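Local atomic coordinates of putative HpcE protein (Mycolicibacterium smegmatis, PDB entry 6V77), a protein that is of undetermined function but belongs to the fumarylacetoacetate hydrolase family, whose members share a beta-rich fold with a metal site, here holding a zinc ion. Residues 94-99 / 222-227; 124-129 / 216-221; 133-138 / 229-234. All blocks are in the same frame, centred on the assembly; numbering follows the deposited sequence.

Interaction 1. Residues 94-99 / 222-227; sequences PVIFTK and IAYLSD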
loop_
_atom_site.group_PDB
_atom_site.type_symbol
_atom_site.label_atom_id
_atom_site.label_comp_id
_atom_site.label_asym_id
_atom_site.label_seq_id
_atom_site.Cartn_x
_atom_site.Cartn_y
_atom_site.Cartn_z
ATOM N N PRO B 94 14.803 8.660 6.507
ATOM C CA PRO B 94 13.856 8.709 5.384
ATOM C C PRO B 94 12.422 8.960 5.835
ATOM O O PRO B 94 11.927 8.336 6.778
ATOM C CB PRO B 94 14.009 7.324 4.745
ATOM C CG PRO B 94 15.457 6.957 5.041
ATOM C CD PRO B 94 15.679 7.473 6.435
ATOM N N VAL B 95 11.762 9.882 5.139
ATOM C CA VAL B 95 10.343 10.174 5.323
ATOM C C VAL B 95 9.572 9.241 4.396
ATOM O O VAL B 95 9.762 9.285 3.178
ATOM C CB VAL B 95 10.045 11.646 4.992
ATOM C CG1 VAL B 95 8.563 11.929 5.129
ATOM C CG2 VAL B 95 10.864 12.582 5.881
ATOM N N ILE B 96 8.731 8.369 4.957
ATOM C CA ILE B 96 8.146 7.277 4.182
ATOM C C ILE B 96 6.623 7.399 4.159
ATOM O O ILE B 96 5.978 7.500 5.213
ATOM C CB ILE B 96 8.568 5.898 4.731
ATOM C CG1 ILE B 96 10.109 5.757 4.725
ATOM C CG2 ILE B 96 7.878 4.795 3.933
ATOM C CD1 ILE B 96 10.768 5.846 3.338
ATOM N N PHE B 97 6.051 7.342 2.958
ATOM C CA PHE B 97 4.606 7.256 2.787
ATOM C C PHE B 97 4.348 6.301 1.626
ATOM O O PHE B 97 5.228 5.539 1.215
ATOM C CB PHE B 97 3.972 8.644 2.586
ATOM C CG PHE B 97 4.696 9.498 1.606
ATOM C CD1 PHE B 97 4.348 9.478 0.270
ATOM C CD2 PHE B 97 5.723 10.331 2.014
ATOM C CE1 PHE B 97 5.029 10.276 -0.650
ATOM C CE2 PHE B 97 6.413 11.121 1.094
ATOM C CZ PHE B 97 6.067 11.094 -0.229
ATOM N N THR B 98 3.128 6.285 1.110
ATOM C CA THR B 98 2.856 5.352 0.027
ATOM C C THR B 98 2.155 6.093 -1.104
ATOM O O THR B 98 1.718 7.237 -0.958
ATOM C CB THR B 98 2.021 4.138 0.505
ATOM O OG1 THR B 98 2.083 3.100 -0.489
ATOM C CG2 THR B 98 0.555 4.543 0.758
ATOM N N LYS B 99 2.111 5.445 -2.257
ATOM C CA LYS B 99 1.284 5.878 -3.376
ATOM C C LYS B 99 0.425 4.667 -3.714
ATOM O O LYS B 99 0.958 3.618 -4.096
ATOM C CB LYS B 99 2.153 6.350 -4.548
ATOM C CG LYS B 99 2.824 7.709 -4.268
ATOM C CD LYS B 99 4.048 8.004 -5.170
ATOM C CE LYS B 99 3.650 8.315 -6.601
ATOM N NZ LYS B 99 2.704 9.461 -6.727
ATOM N N ILE B 222 16.780 0.829 1.153
ATOM C CA ILE B 222 16.404 -0.583 1.243
ATOM C C ILE B 222 16.712 -1.125 2.631
ATOM O O ILE B 222 15.868 -1.773 3.266
ATOM C CB ILE B 222 17.109 -1.382 0.137
ATOM C CG1 ILE B 222 16.473 -1.036 -1.225
ATOM C CG2 ILE B 222 17.097 -2.878 0.450
ATOM C CD1 ILE B 222 17.343 -1.465 -2.421
ATOM N N ALA B 223 17.923 -0.858 3.131
ATOM C CA ALA B 223 18.296 -1.289 4.476
ATOM C C ALA B 223 17.340 -0.726 5.520
ATOM O O ALA B 223 16.820 -1.462 6.374
ATOM C CB ALA B 223 19.735 -0.860 4.778
ATOM N N TYR B 224 17.093 0.582 5.461
ATOM C CA TYR B 224 16.242 1.250 6.442
ATOM C C TYR B 224 14.829 0.684 6.436
ATOM O O TYR B 224 14.307 0.287 7.486
ATOM C CB TYR B 224 16.230 2.758 6.160
ATOM C CG TYR B 224 15.377 3.535 7.136
ATOM C CD1 TYR B 224 15.848 3.826 8.406
ATOM C CD2 TYR B 224 14.102 3.965 6.787
ATOM C CE1 TYR B 224 15.061 4.523 9.316
ATOM C CE2 TYR B 224 13.302 4.677 7.691
ATOM C CZ TYR B 224 13.797 4.939 8.955
ATOM O OH TYR B 224 13.051 5.635 9.871
ATOM N N LEU B 225 14.191 0.638 5.261
ATOM C CA LEU B 225 12.844 0.085 5.168
ATOM C C LEU B 225 12.789 -1.329 5.746
ATOM O O LEU B 225 11.884 -1.658 6.519
ATOM C CB LEU B 225 12.375 0.075 3.719
ATOM C CG LEU B 225 12.042 1.454 3.148
ATOM C CD1 LEU B 225 11.818 1.343 1.661
ATOM C CD2 LEU B 225 10.827 2.047 3.859
ATOM N N SER B 226 13.746 -2.179 5.353
ATOM C CA SER B 226 13.713 -3.593 5.718
ATOM C C SER B 226 14.003 -3.823 7.191
ATOM O O SER B 226 13.798 -4.948 7.689
ATOM C CB SER B 226 14.716 -4.373 4.867
ATOM O OG SER B 226 16.039 -4.095 5.303
ATOM N N ASP B 227 14.438 -2.791 7.907
ATOM C CA ASP B 227 14.559 -2.912 9.351
ATOM C C ASP B 227 13.226 -2.823 10.074
ATOM O O ASP B 227 13.180 -3.139 11.269
ATOM C CB ASP B 227 15.523 -1.855 9.876
ATOM C CG ASP B 227 16.987 -2.244 9.620
ATOM O OD1 ASP B 227 17.248 -3.446 9.356
ATOM O OD2 ASP B 227 17.871 -1.365 9.676
HETATM O O HOH W 1 11.125 7.170 8.977
#
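Pro94 lays its ring over one face of Tyr224, and this CH-pi contact is the heart of the packing between residues 94-99 and 222-227. Pro94 CD stands 3.8 Å from the centroid of the Tyr224 ring and only 7° off the ring normal, while Pro94 CG leans over the rim to lie 3.7 Å from Tyr224 CD2. Proline suits the place because its CD hydrogens, polarised to some degree by the adjoining amide nitrogen, are probably good partners for an electron-rich phenol ring. Tyr224 reaches off helix 218-226 because its ring is swung opposite the backbone N (chi1 -180°), toward the chain entering strand 95-97.

The purely apolar contacts lie deeper. Ile96 CD1 meets Leu225 CD2 at 3.8 Å, and the same leucine methyl also touches CG1 and CG2 of Ile96, so one branch sits against both arms of the isoleucine. Ile96 CG1 approaches the edge of the Tyr224 ring more distantly. Phe73 and Ile237, from neighbouring strands of the sheet, also pack on Leu225.

A single water carries the polar link: it donates to Pro94 O at 2.6 Å and is hydrogen-bonded to Tyr224 OH, also at 2.6 Å. Leu158 of the second subunit packs on Tyr224 as well. The contact therefore joins helix to strand through a buried aliphatic contact and a partly exposed proline-aromatic one, where the phenol keeps a water-mediated tie to the backbone.

Interaction 2. Residues 124-129 / 216-221; sequences LVVVMG and FPVSNL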
loop_
_atom_site.group_PDB
_atom_site.type_symbol
_atom_site.label_atom_id
_atom_site.label_comp_id
_atom_site.label_asym_id
_atom_site.label_seq_id
_atom_site.Cartn_x
_atom_site.Cartn_y
_atom_site.Cartn_z
ATOM N N LEU B 124 13.726 8.579 -9.443
ATOM C CA LEU B 124 14.206 7.237 -9.741
ATOM C C LEU B 124 13.305 6.234 -9.038
ATOM O O LEU B 124 13.034 6.369 -7.838
ATOM C CB LEU B 124 15.649 7.061 -9.272
ATOM C CG LEU B 124 16.211 5.641 -9.433
ATOM C CD1 LEU B 124 16.396 5.330 -10.896
ATOM C CD2 LEU B 124 17.544 5.525 -8.698
ATOM N N VAL B 125 12.810 5.254 -9.787
ATOM C CA VAL B 125 11.973 4.183 -9.251
ATOM C C VAL B 125 12.810 2.915 -9.201
ATOM O O VAL B 125 13.519 2.598 -10.163
ATOM C CB VAL B 125 10.711 3.983 -10.109
ATOM C CG1 VAL B 125 9.893 2.797 -9.597
ATOM C CG2 VAL B 125 9.850 5.233 -10.068
ATOM N N VAL B 126 12.725 2.204 -8.076
ATOM C CA VAL B 126 13.441 0.960 -7.823
ATOM C C VAL B 126 12.413 -0.153 -7.683
ATOM O O VAL B 126 11.401 0.019 -6.992
ATOM C CB VAL B 126 14.311 1.068 -6.555
ATOM C CG1 VAL B 126 14.930 -0.318 -6.186
ATOM C CG2 VAL B 126 15.405 2.132 -6.758
ATOM N N VAL B 127 12.655 -1.286 -8.347
ATOM C CA VAL B 127 11.773 -2.450 -8.257
ATOM C C VAL B 127 12.596 -3.577 -7.652
ATOM O O VAL B 127 13.682 -3.875 -8.150
ATOM C CB VAL B 127 11.218 -2.869 -9.632
ATOM C CG1 VAL B 127 10.317 -4.097 -9.502
ATOM C CG2 VAL B 127 10.456 -1.726 -10.279
ATOM N N MET B 128 12.086 -4.187 -6.583
ATOM C CA MET B 128 12.829 -5.223 -5.883
ATOM C C MET B 128 12.814 -6.535 -6.657
ATOM O O MET B 128 11.788 -6.926 -7.222
ATOM C CB MET B 128 12.229 -5.444 -4.491
ATOM C CG MET B 128 12.218 -4.184 -3.607
ATOM S SD MET B 128 13.886 -3.510 -3.379
ATOM C CE MET B 128 14.720 -4.851 -2.482
ATOM N N GLY B 129 13.945 -7.240 -6.627
ATOM C CA GLY B 129 14.054 -8.559 -7.240
ATOM C C GLY B 129 14.183 -9.660 -6.196
ATOM O O GLY B 129 13.977 -10.841 -6.487
ATOM N N PHE B 216 19.565 9.928 1.301
ATOM C CA PHE B 216 19.599 8.513 1.648
ATOM C C PHE B 216 19.660 7.735 0.345
ATOM O O PHE B 216 18.658 7.664 -0.383
ATOM C CB PHE B 216 18.360 8.141 2.465
ATOM C CG PHE B 216 18.144 9.048 3.649
ATOM C CD1 PHE B 216 18.968 8.956 4.771
ATOM C CD2 PHE B 216 17.144 10.010 3.632
ATOM C CE1 PHE B 216 18.788 9.805 5.852
ATOM C CE2 PHE B 216 16.967 10.861 4.710
ATOM C CZ PHE B 216 17.792 10.759 5.814
ATOM N N PRO B 217 20.819 7.204 -0.035
ATOM C CA PRO B 217 20.929 6.497 -1.315
ATOM C C PRO B 217 20.062 5.254 -1.339
ATOM O O PRO B 217 19.529 4.815 -0.321
ATOM C CB PRO B 217 22.414 6.136 -1.396
ATOM C CG PRO B 217 23.087 7.185 -0.581
ATOM C CD PRO B 217 22.138 7.447 0.571
ATOM N N VAL B 218 19.943 4.677 -2.540
ATOM C CA VAL B 218 19.087 3.507 -2.739
ATOM C C VAL B 218 19.404 2.418 -1.719
ATOM O O VAL B 218 18.499 1.855 -1.090
ATOM C CB VAL B 218 19.228 2.981 -4.182
ATOM C CG1 VAL B 218 18.569 1.610 -4.316
ATOM C CG2 VAL B 218 18.588 3.975 -5.173
ATOM N N SER B 219 20.694 2.132 -1.510
ATOM C CA SER B 219 21.051 1.046 -0.596
ATOM C C SER B 219 20.602 1.359 0.819
ATOM O O SER B 219 20.172 0.469 1.558
ATOM C CB SER B 219 22.564 0.803 -0.614
ATOM O OG SER B 219 22.975 0.298 -1.865
ATOM N N ASN B 220 20.735 2.618 1.222
ATOM C CA ASN B 220 20.327 3.003 2.565
ATOM C C ASN B 220 18.816 2.906 2.721
ATOM O O ASN B 220 18.323 2.459 3.761
ATOM C CB ASN B 220 20.816 4.421 2.862
ATOM C CG ASN B 220 20.438 4.883 4.250
ATOM O OD1 ASN B 220 19.375 5.458 4.452
ATOM N ND2 ASN B 220 21.299 4.608 5.223
ATOM N N LEU B 221 18.067 3.334 1.703
ATOM C CA LEU B 221 16.614 3.194 1.734
ATOM C C LEU B 221 16.195 1.739 1.932
ATOM O O LEU B 221 15.328 1.437 2.754
ATOM C CB LEU B 221 16.012 3.734 0.441
ATOM C CG LEU B 221 16.111 5.244 0.209
ATOM C CD1 LEU B 221 15.566 5.567 -1.186
ATOM C CD2 LEU B 221 15.354 6.036 1.306
#
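Leu124 is the first residue of 124-129 to touch the helix: its CD2 methyl lies 4.0 Å from Val218 CG2, the two side chains crossing at about a right angle. Its first torsion, chi1 175°, carries the branched end out toward the helix, where CD2 is the methyl that meets the valine. On the strand side Leu124 also packs on Val147, while its backbone is tied to Thr239, whose hydroxyl bonds to Leu124 O.

Val125 faces the other way, onto Ile179, Val236 and Phe238, as the alternation of a beta-strand demands. The arrangement is a helix packed on a sheet: helix 218-226 lies against the face of the large mixed sheet from which Leu124 and Val126 project, and Pro217, at the N-cap position, precedes its first turn. Proline fits there because it has no amide hydrogen to offer and the start of a helix needs none from it.

Val126, the next residue on the helix-facing side, gives the closest backbone approach, with 8.0 Å between its CA and Val218 CA. Its CG2 methyl nests against both branches of the partner, 4.0 Å from Val218 CG1 and 4.0 Å from Val218 CG2. Beta-branched valine serves well on both sides, since its short, stiff fork packs closely between strand and helix with little conformational freedom to lose. Val144 on the adjacent strand packs on Val126, and Trp141 covers Val218.

Interaction 3. Residues 133-138 / 229-234; sequences RNIPED and VELYPG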
loop_
_atom_site.group_PDB
_atom_site.type_symbol
_atom_site.label_atom_id
_atom_site.label_comp_id
_atom_site.label_asym_id
_atom_site.label_seq_id
_atom_site.Cartn_x
_atom_site.Cartn_y
_atom_site.Cartn_z
ATOM N N ARG B 133 13.635 -8.998 5.370
ATOM C CA ARG B 133 13.855 -8.102 6.490
ATOM C C ARG B 133 15.349 -8.008 6.758
ATOM O O ARG B 133 16.093 -8.961 6.517
ATOM C CB ARG B 133 13.133 -8.614 7.749
ATOM C CG ARG B 133 11.612 -8.586 7.629
ATOM C CD ARG B 133 10.938 -9.020 8.939
ATOM N NE ARG B 133 9.495 -9.106 8.747
ATOM C CZ ARG B 133 8.675 -8.070 8.925
ATOM N NH1 ARG B 133 9.164 -6.904 9.340
ATOM N NH2 ARG B 133 7.373 -8.208 8.712
ATOM N N ASN B 134 15.780 -6.853 7.257
ATOM C CA ASN B 134 17.176 -6.634 7.643
ATOM C C ASN B 134 18.134 -6.958 6.498
ATOM O O ASN B 134 19.114 -7.704 6.654
ATOM C CB ASN B 134 17.520 -7.445 8.893
ATOM C CG ASN B 134 16.530 -7.214 10.000
ATOM O OD1 ASN B 134 16.423 -6.097 10.530
ATOM N ND2 ASN B 134 15.759 -8.240 10.323
ATOM N N ILE B 135 17.836 -6.391 5.338
ATOM C CA ILE B 135 18.753 -6.456 4.193
ATOM C C ILE B 135 19.927 -5.514 4.451
ATOM O O ILE B 135 19.710 -4.317 4.746
ATOM C CB ILE B 135 18.015 -6.072 2.909
ATOM C CG1 ILE B 135 16.842 -7.013 2.648
ATOM C CG2 ILE B 135 18.954 -6.029 1.695
ATOM C CD1 ILE B 135 15.886 -6.473 1.568
ATOM N N PRO B 136 21.166 -5.989 4.382
ATOM C CA PRO B 136 22.300 -5.122 4.712
ATOM C C PRO B 136 22.533 -4.109 3.616
ATOM O O PRO B 136 22.369 -4.401 2.428
ATOM C CB PRO B 136 23.480 -6.093 4.840
ATOM C CG PRO B 136 23.057 -7.302 4.088
ATOM C CD PRO B 136 21.573 -7.402 4.235
ATOM N N GLU B 137 22.932 -2.906 4.034
ATOM C CA GLU B 137 23.136 -1.834 3.071
ATOM C C GLU B 137 24.184 -2.217 2.032
ATOM O O GLU B 137 24.024 -1.927 0.839
ATOM C CB GLU B 137 23.534 -0.558 3.821
ATOM C CG GLU B 137 23.538 0.689 2.979
ATOM C CD GLU B 137 23.678 1.963 3.805
ATOM O OE1 GLU B 137 23.194 2.011 4.957
ATOM O OE2 GLU B 137 24.267 2.928 3.291
ATOM N N ASP B 138 25.250 -2.913 2.452
ATOM C CA ASP B 138 26.320 -3.160 1.490
ATOM C C ASP B 138 25.968 -4.243 0.481
ATOM O O ASP B 138 26.750 -4.473 -0.443
ATOM C CB ASP B 138 27.645 -3.477 2.210
ATOM C CG ASP B 138 27.598 -4.744 3.061
ATOM O OD1 ASP B 138 26.569 -5.436 3.113
ATOM O OD2 ASP B 138 28.633 -5.052 3.688
ATOM N N VAL B 229 9.842 -3.323 7.885
ATOM C CA VAL B 229 8.930 -4.118 7.063
ATOM C C VAL B 229 9.695 -5.270 6.410
ATOM O O VAL B 229 10.925 -5.276 6.340
ATOM C CB VAL B 229 8.247 -3.269 5.971
ATOM C CG1 VAL B 229 7.398 -2.167 6.619
ATOM C CG2 VAL B 229 9.297 -2.662 5.006
ATOM N N GLU B 230 8.945 -6.253 5.908
ATOM C CA GLU B 230 9.511 -7.232 4.978
ATOM C C GLU B 230 9.306 -6.711 3.561
ATOM O O GLU B 230 8.168 -6.594 3.104
ATOM C CB GLU B 230 8.861 -8.604 5.138
ATOM C CG GLU B 230 9.467 -9.674 4.185
ATOM C CD GLU B 230 8.724 -11.002 4.255
ATOM O OE1 GLU B 230 7.815 -11.149 5.098
ATOM O OE2 GLU B 230 9.041 -11.900 3.448
ATOM N N LEU B 231 10.397 -6.396 2.865
ATOM C CA LEU B 231 10.278 -6.087 1.438
ATOM C C LEU B 231 9.953 -7.360 0.660
ATOM O O LEU B 231 10.369 -8.465 1.032
ATOM C CB LEU B 231 11.568 -5.463 0.913
ATOM C CG LEU B 231 11.945 -4.130 1.559
ATOM C CD1 LEU B 231 13.205 -3.582 0.932
ATOM C CD2 LEU B 231 10.815 -3.120 1.341
ATOM N N TYR B 232 9.162 -7.211 -0.407
ATOM C CA TYR B 232 8.829 -8.340 -1.261
ATOM C C TYR B 232 9.409 -8.142 -2.652
ATOM O O TYR B 232 9.550 -7.008 -3.108
ATOM C CB TYR B 232 7.318 -8.531 -1.433
ATOM C CG TYR B 232 6.576 -8.813 -0.171
ATOM C CD1 TYR B 232 6.790 -9.984 0.509
ATOM C CD2 TYR B 232 5.641 -7.898 0.329
ATOM C CE1 TYR B 232 6.094 -10.276 1.673
ATOM C CE2 TYR B 232 4.932 -8.181 1.498
ATOM C CZ TYR B 232 5.180 -9.376 2.161
ATOM O OH TYR B 232 4.515 -9.700 3.328
ATOM N N PRO B 233 9.721 -9.228 -3.360
ATOM C CA PRO B 233 10.016 -9.108 -4.792
ATOM C C PRO B 233 8.864 -8.397 -5.487
ATOM O O PRO B 233 7.692 -8.642 -5.187
ATOM C CB PRO B 233 10.142 -10.561 -5.255
ATOM C CG PRO B 233 10.468 -11.336 -3.980
ATOM C CD PRO B 233 9.723 -10.628 -2.893
ATOM N N GLY B 234 9.206 -7.489 -6.401
ATOM C CA GLY B 234 8.201 -6.725 -7.112
ATOM C C GLY B 234 7.722 -5.463 -6.413
ATOM O O GLY B 234 6.998 -4.670 -7.040
HETATM O O HOH W 2 11.805 -5.840 9.615
HETATM O O HOH W 3 9.884 -11.759 7.714
HETATM O O HOH W 4 6.776 -10.821 7.667
#
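The guanidinium of Arg133 lies with one face over the peptide that joins Val229 to Glu230, Glu230 N standing 3.4 Å above its plane and displaced toward the rim. Arg133 NH1 comes 3.4 Å from Val229 C, so the guanidinium lies face-on over the peptide. Around the edge, in the guanidinium plane, are three waters, each accepting a hydrogen bond of 2.9 Å: one from NH1, one from NE and one from NH2 of Arg133. The water at NH2 donates in turn to Glu230 OE1 at 2.8 Å, whereas the waters at NE and NH1 give weak bonds to Glu230 OE1 and Val229 O. The carboxylate and guanidinium planes are turned 51° apart; Glu230 OE1 lies 4.5 Å from Arg133 NE and well out of the guanidinium plane, too far for a salt bridge, though the opposite charges probably still attract, with waters linking them.

Both segments are irregular loops. Residues 133-138 belong to the connection between strands 118-128 and 144-155. The loop 229-234 links helix 218-226 to strand 236-238, which pairs with strands 72-76 and 118-128 of the large mixed sheet. Arginine suits this partly exposed place because its extended chain passes across Glu230, CG against Glu230 CA and NE near Glu230 CB, while its polar rim reaches water. Ala174 of the second subunit also packs on Arg133.

Farther inside, Ile135 CD1 meets Leu231 CD1 at 4.0 Å, the side chains crossing at about a right angle. Both rest on Ile222 of the helix, apolar chains being apt for this buried position, and a backbone hydrogen bond joins Leu231 to Gly132.

Helix 218-226 runs through the set: its first turn packs in interaction 2 and its later residues in interaction 1, their centres 9 Å apart. Pro94 CG bridges the two, lying 3.8 Å from Leu221 CD2. The centre of interaction 3 is about 10 Å from each of the other two centres, and it adjoins both, with Ser226 O probably bonded to Asn134 N at 2.8 Å and Met128 O to Gly234 N, also at 2.8 Å. The zinc ion, held by Glu121, Glu123 and Asp152, is about 10 Å from the side chain of Ile96 and 11 Å from that of Leu124. Lys99, ending segment 94-99, forms a salt bridge with zinc ligand Asp152. Interactions 1 and 3 also touch the second subunit.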